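PDB 6SCY: [4Fe-4S]-dependent U34-ARNt thiolase from Methanococcus maripaludis, which binds a [4Fe-4S] cluster and probably uses ATP to thiolate uridine 34 of tRNA. Local coordinates for residues Asp44-Leu56 against Tyr72-Met85. Sequence-based numbering, arbitrary orientation.
Sequences DVLKNNIKVAMGL and YYKQIPNSNLIAIM
Strands 51-55 and 80-85 pair in parallel as the first beta-alpha-beta unit of the PP-loop ATPase fold, joined through helix 60-75; strand 51-55 is the middle strand of a five-stranded parallel sheet and strand 80-87 lies next to it. Backbone bonds alternate along the pair: Val52 donates to Asn80 O, Ile82 returns a bond to Val52 O, and Ile84 N meets Met54 O at 2.9 Å and a nearly straight 171°. The last of these bonds, Leu56 N to Ile84 O, brings the pair to Gly55 and Leu56, predicted to bind ATP at the C-terminal end of the strand.

Apolar side chains fill the buried part of both faces. On one, Ala53 leaves room for Ile84, whose CD1 comes within 3.6 Å of Ala53 CB, while helix 141-159 covers both. On the other, Met54 stretches out its thioether chain and lays CE 3.8 Å from Leu81 CD2.

Before the strands, Asn48 accepts a bond from Asn78 N through OD1, tying the two loops together. Tyr73, near the end of the connecting helix, meets Ile50 CD1 and Val52 CG2 obliquely, an aromatic ring suited to apolar contact with a polar tip. Ile50 turns CG1 into the gap flanked by its own N and C (chi1 58°), which carries CD1 to 3.6 Å from Tyr73 CE1. The phenol hydroxyl donates to Val45 O at 2.7 Å, approaching from above the carbonyl plane, while that oxygen lies in the plane of the tyrosine ring.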
loop_
_atom_site.group_PDB
_atom_site.type_symbol
_atom_site.label_atom_id
_atom_site.label_comp_id
_atom_site.label_asym_id
_atom_site.label_seq_id
_atom_site.Cartn_x
_atom_site.Cartn_y
_atom_site.Cartn_z
ATOM N N ASP A 44 29.939 5.185 0.165
ATOM C CA ASP A 44 30.043 5.626 -1.232
ATOM C C ASP A 44 29.737 7.116 -1.392
ATOM O O ASP A 44 30.301 7.766 -2.277
ATOM C CB ASP A 44 29.134 4.783 -2.143
ATOM C CG ASP A 44 29.427 3.294 -2.080
ATOM O OD1 ASP A 44 30.421 2.856 -2.706
ATOM O OD2 ASP A 44 28.667 2.566 -1.395
ATOM N N VAL A 45 28.844 7.647 -0.536
ATOM C CA VAL A 45 28.444 9.056 -0.539
ATOM C C VAL A 45 29.339 9.856 0.415
ATOM O O VAL A 45 29.797 10.939 0.059
ATOM C CB VAL A 45 26.934 9.223 -0.223
ATOM C CG1 VAL A 45 26.542 10.697 -0.118
ATOM C CG2 VAL A 45 26.073 8.513 -1.264
ATOM N N LEU A 46 29.583 9.324 1.620
ATOM C CA LEU A 46 30.407 9.999 2.611
ATOM C C LEU A 46 31.846 9.520 2.491
ATOM O O LEU A 46 32.266 8.611 3.209
ATOM C CB LEU A 46 29.863 9.777 4.035
ATOM C CG LEU A 46 28.415 10.156 4.307
ATOM C CD1 LEU A 46 27.776 9.145 5.193
ATOM C CD2 LEU A 46 28.312 11.507 4.933
ATOM N N LYS A 47 32.597 10.123 1.564
ATOM C CA LYS A 47 34.011 9.824 1.317
ATOM C C LYS A 47 34.722 11.008 0.663
ATOM O O LYS A 47 34.083 12.003 0.338
ATOM C CB LYS A 47 34.199 8.520 0.498
ATOM C CG LYS A 47 33.712 8.565 -0.946
ATOM C CD LYS A 47 34.144 7.317 -1.708
ATOM C CE LYS A 47 34.012 7.482 -3.201
ATOM N NZ LYS A 47 34.495 6.284 -3.934
ATOM N N ASN A 48 36.040 10.893 0.463
ATOM C CA ASN A 48 36.851 11.915 -0.198
ATOM C C ASN A 48 36.686 11.826 -1.728
ATOM O O ASN A 48 36.201 10.815 -2.242
ATOM C CB ASN A 48 38.320 11.750 0.215
ATOM C CG ASN A 48 39.150 13.001 0.099
ATOM O OD1 ASN A 48 38.827 14.061 0.648
ATOM N ND2 ASN A 48 40.260 12.889 -0.607
ATOM N N ASN A 49 37.081 12.881 -2.443
ATOM C CA ASN A 49 37.052 12.971 -3.906
ATOM C C ASN A 49 35.625 12.925 -4.515
ATOM O O ASN A 49 35.450 12.444 -5.646
ATOM C CB ASN A 49 37.992 11.941 -4.567
ATOM C CG ASN A 49 39.282 11.726 -3.820
ATOM O OD1 ASN A 49 40.007 12.669 -3.484
ATOM N ND2 ASN A 49 39.577 10.472 -3.517
ATOM N N ILE A 50 34.621 13.500 -3.815
ATOM C CA ILE A 50 33.255 13.589 -4.367
ATOM C C ILE A 50 32.662 15.007 -4.182
ATOM O O ILE A 50 32.977 15.693 -3.214
ATOM C CB ILE A 50 32.249 12.474 -3.931
ATOM C CG1 ILE A 50 32.067 12.417 -2.420
ATOM C CG2 ILE A 50 32.583 11.103 -4.511
ATOM C CD1 ILE A 50 30.801 12.921 -2.055
ATOM N N LYS A 51 31.796 15.417 -5.124
ATOM C CA LYS A 51 31.109 16.710 -5.163
ATOM C C LYS A 51 29.600 16.454 -5.029
ATOM O O LYS A 51 29.054 15.657 -5.799
ATOM C CB LYS A 51 31.437 17.406 -6.504
ATOM C CG LYS A 51 30.961 18.841 -6.621
ATOM C CD LYS A 51 31.263 19.395 -7.993
ATOM C CE LYS A 51 32.347 20.441 -7.966
ATOM N NZ LYS A 51 32.382 21.208 -9.236
ATOM N N VAL A 52 28.932 17.090 -4.047
ATOM C CA VAL A 52 27.488 16.888 -3.855
ATOM C C VAL A 52 26.705 18.177 -4.014
ATOM O O VAL A 52 26.865 19.099 -3.218
ATOM C CB VAL A 52 27.118 16.161 -2.533
ATOM C CG1 VAL A 52 25.605 16.060 -2.355
ATOM C CG2 VAL A 52 27.752 14.779 -2.456
ATOM N N ALA A 53 25.844 18.224 -5.037
ATOM C CA ALA A 53 24.927 19.327 -5.306
ATOM C C ALA A 53 23.731 19.076 -4.412
ATOM O O ALA A 53 23.426 17.915 -4.137
ATOM C CB ALA A 53 24.487 19.293 -6.756
ATOM N N MET A 54 23.061 20.123 -3.936
ATOM C CA MET A 54 21.917 19.902 -3.063
ATOM C C MET A 54 20.808 20.894 -3.289
ATOM O O MET A 54 21.028 22.099 -3.192
ATOM C CB MET A 54 22.310 19.812 -1.576
ATOM C CG MET A 54 23.247 20.871 -1.113
ATOM S SD MET A 54 23.486 20.768 0.661
ATOM C CE MET A 54 24.202 22.332 0.935
ATOM N N GLY A 55 19.633 20.372 -3.618
ATOM C CA GLY A 55 18.438 21.165 -3.859
ATOM C C GLY A 55 17.935 21.778 -2.571
ATOM O O GLY A 55 17.395 21.071 -1.717
ATOM N N LEU A 56 18.161 23.093 -2.418
ATOM C CA LEU A 56 17.754 23.891 -1.266
ATOM C C LEU A 56 16.538 24.749 -1.610
ATOM O O LEU A 56 16.497 25.365 -2.686
ATOM C CB LEU A 56 18.908 24.784 -0.817
ATOM C CG LEU A 56 19.701 24.293 0.366
ATOM C CD1 LEU A 56 20.650 23.201 -0.035
ATOM C CD2 LEU A 56 20.457 25.430 1.000
ATOM N N TYR A 72 29.827 17.036 7.787
ATOM C CA TYR A 72 30.629 15.913 7.311
ATOM C C TYR A 72 31.738 16.395 6.359
ATOM O O TYR A 72 32.915 16.222 6.657
ATOM C CB TYR A 72 29.745 14.842 6.624
ATOM C CG TYR A 72 28.582 14.300 7.438
ATOM C CD1 TYR A 72 28.786 13.734 8.695
ATOM C CD2 TYR A 72 27.302 14.239 6.900
ATOM C CE1 TYR A 72 27.729 13.192 9.425
ATOM C CE2 TYR A 72 26.242 13.680 7.612
ATOM C CZ TYR A 72 26.459 13.165 8.878
ATOM O OH TYR A 72 25.418 12.627 9.584
ATOM N N TYR A 73 31.345 17.003 5.208
ATOM C CA TYR A 73 32.262 17.477 4.162
ATOM C C TYR A 73 33.189 18.620 4.604
ATOM O O TYR A 73 34.123 18.945 3.869
ATOM C CB TYR A 73 31.502 17.840 2.868
ATOM C CG TYR A 73 30.784 16.668 2.226
ATOM C CD1 TYR A 73 31.489 15.571 1.745
ATOM C CD2 TYR A 73 29.402 16.670 2.075
ATOM C CE1 TYR A 73 30.833 14.480 1.176
ATOM C CE2 TYR A 73 28.734 15.592 1.491
ATOM C CZ TYR A 73 29.454 14.500 1.040
ATOM O OH TYR A 73 28.789 13.438 0.469
ATOM N N LYS A 74 32.958 19.202 5.804
ATOM C CA LYS A 74 33.789 20.266 6.373
ATOM C C LYS A 74 35.161 19.698 6.735
ATOM O O LYS A 74 36.176 20.354 6.494
ATOM C CB LYS A 74 33.132 20.841 7.633
ATOM C CG LYS A 74 33.434 22.316 7.889
ATOM C CD LYS A 74 32.262 23.053 8.596
ATOM C CE LYS A 74 32.041 22.650 10.054
ATOM N NZ LYS A 74 31.144 23.631 10.759
ATOM N N GLN A 75 35.202 18.490 7.298
ATOM C CA GLN A 75 36.471 17.891 7.672
ATOM C C GLN A 75 37.128 17.120 6.519
ATOM O O GLN A 75 38.346 16.909 6.549
ATOM C CB GLN A 75 36.345 17.042 8.951
ATOM C CG GLN A 75 35.145 16.105 9.030
ATOM C CD GLN A 75 34.375 16.252 10.323
ATOM O OE1 GLN A 75 34.610 17.162 11.132
ATOM N NE2 GLN A 75 33.420 15.358 10.538
ATOM N N ILE A 76 36.341 16.748 5.485
ATOM C CA ILE A 76 36.827 16.006 4.306
ATOM C C ILE A 76 37.473 17.018 3.348
ATOM O O ILE A 76 36.787 17.949 2.913
ATOM C CB ILE A 76 35.739 15.102 3.649
ATOM C CG1 ILE A 76 34.807 14.435 4.688
ATOM C CG2 ILE A 76 36.365 14.054 2.761
ATOM C CD1 ILE A 76 35.443 13.636 5.901
ATOM N N PRO A 77 38.807 16.915 3.102
ATOM C CA PRO A 77 39.495 17.962 2.323
ATOM C C PRO A 77 39.129 18.056 0.843
ATOM O O PRO A 77 38.874 19.165 0.365
ATOM C CB PRO A 77 40.980 17.644 2.526
ATOM C CG PRO A 77 41.015 16.180 2.808
ATOM C CD PRO A 77 39.765 15.901 3.594
ATOM N N ASN A 78 39.117 16.906 0.129
ATOM C CA ASN A 78 38.841 16.840 -1.298
ATOM C C ASN A 78 37.400 16.499 -1.605
ATOM O O ASN A 78 37.140 15.722 -2.515
ATOM C CB ASN A 78 39.807 15.877 -2.001
ATOM C CG ASN A 78 41.275 16.197 -1.855
ATOM O OD1 ASN A 78 41.683 17.185 -1.223
ATOM N ND2 ASN A 78 42.106 15.353 -2.445
ATOM N N SER A 79 36.455 17.093 -0.872
ATOM C CA SER A 79 35.030 16.887 -1.132
ATOM C C SER A 79 34.273 18.200 -1.104
ATOM O O SER A 79 34.465 18.992 -0.184
ATOM C CB SER A 79 34.433 15.837 -0.207
ATOM O OG SER A 79 34.567 14.561 -0.809
ATOM N N ASN A 80 33.476 18.469 -2.149
ATOM C CA ASN A 80 32.762 19.731 -2.317
ATOM C C ASN A 80 31.264 19.607 -2.101
ATOM O O ASN A 80 30.706 18.516 -2.243
ATOM C CB ASN A 80 33.068 20.313 -3.707
ATOM C CG ASN A 80 32.921 21.806 -3.801
ATOM O OD1 ASN A 80 31.957 22.317 -4.378
ATOM N ND2 ASN A 80 33.878 22.541 -3.238
ATOM N N LEU A 81 30.607 20.743 -1.784
ATOM C CA LEU A 81 29.167 20.824 -1.542
ATOM C C LEU A 81 28.626 22.117 -2.172
ATOM O O LEU A 81 29.049 23.213 -1.803
ATOM C CB LEU A 81 28.902 20.769 -0.023
ATOM C CG LEU A 81 27.508 20.393 0.454
ATOM C CD1 LEU A 81 27.198 18.957 0.156
ATOM C CD2 LEU A 81 27.383 20.603 1.941
ATOM N N ILE A 82 27.746 21.982 -3.171
ATOM C CA ILE A 82 27.147 23.114 -3.880
ATOM C C ILE A 82 25.644 23.112 -3.607
ATOM O O ILE A 82 25.035 22.049 -3.630
ATOM C CB ILE A 82 27.458 23.080 -5.413
ATOM C CG1 ILE A 82 28.933 22.761 -5.694
ATOM C CG2 ILE A 82 27.052 24.399 -6.109
ATOM C CD1 ILE A 82 29.191 22.197 -7.092
ATOM N N ALA A 83 25.041 24.285 -3.351
ATOM C CA ALA A 83 23.600 24.401 -3.107
ATOM C C ALA A 83 22.916 25.041 -4.295
ATOM O O ALA A 83 23.399 26.047 -4.805
ATOM C CB ALA A 83 23.338 25.216 -1.853
ATOM N N ILE A 84 21.813 24.451 -4.754
ATOM C CA ILE A 84 21.054 24.974 -5.892
ATOM C C ILE A 84 19.650 25.369 -5.465
ATOM O O ILE A 84 18.888 24.522 -4.980
ATOM C CB ILE A 84 21.007 24.031 -7.129
ATOM C CG1 ILE A 84 22.355 23.340 -7.421
ATOM C CG2 ILE A 84 20.485 24.787 -8.355
ATOM C CD1 ILE A 84 22.200 21.892 -7.858
ATOM N N MET A 85 19.306 26.650 -5.689
ATOM C CA MET A 85 17.981 27.196 -5.404
ATOM C C MET A 85 17.279 27.445 -6.737
ATOM O O MET A 85 17.843 28.117 -7.606
ATOM C CB MET A 85 18.079 28.499 -4.598
ATOM C CG MET A 85 18.611 28.315 -3.200
ATOM S SD MET A 85 20.409 28.415 -3.182
ATOM C CE MET A 85 20.670 28.964 -1.543
#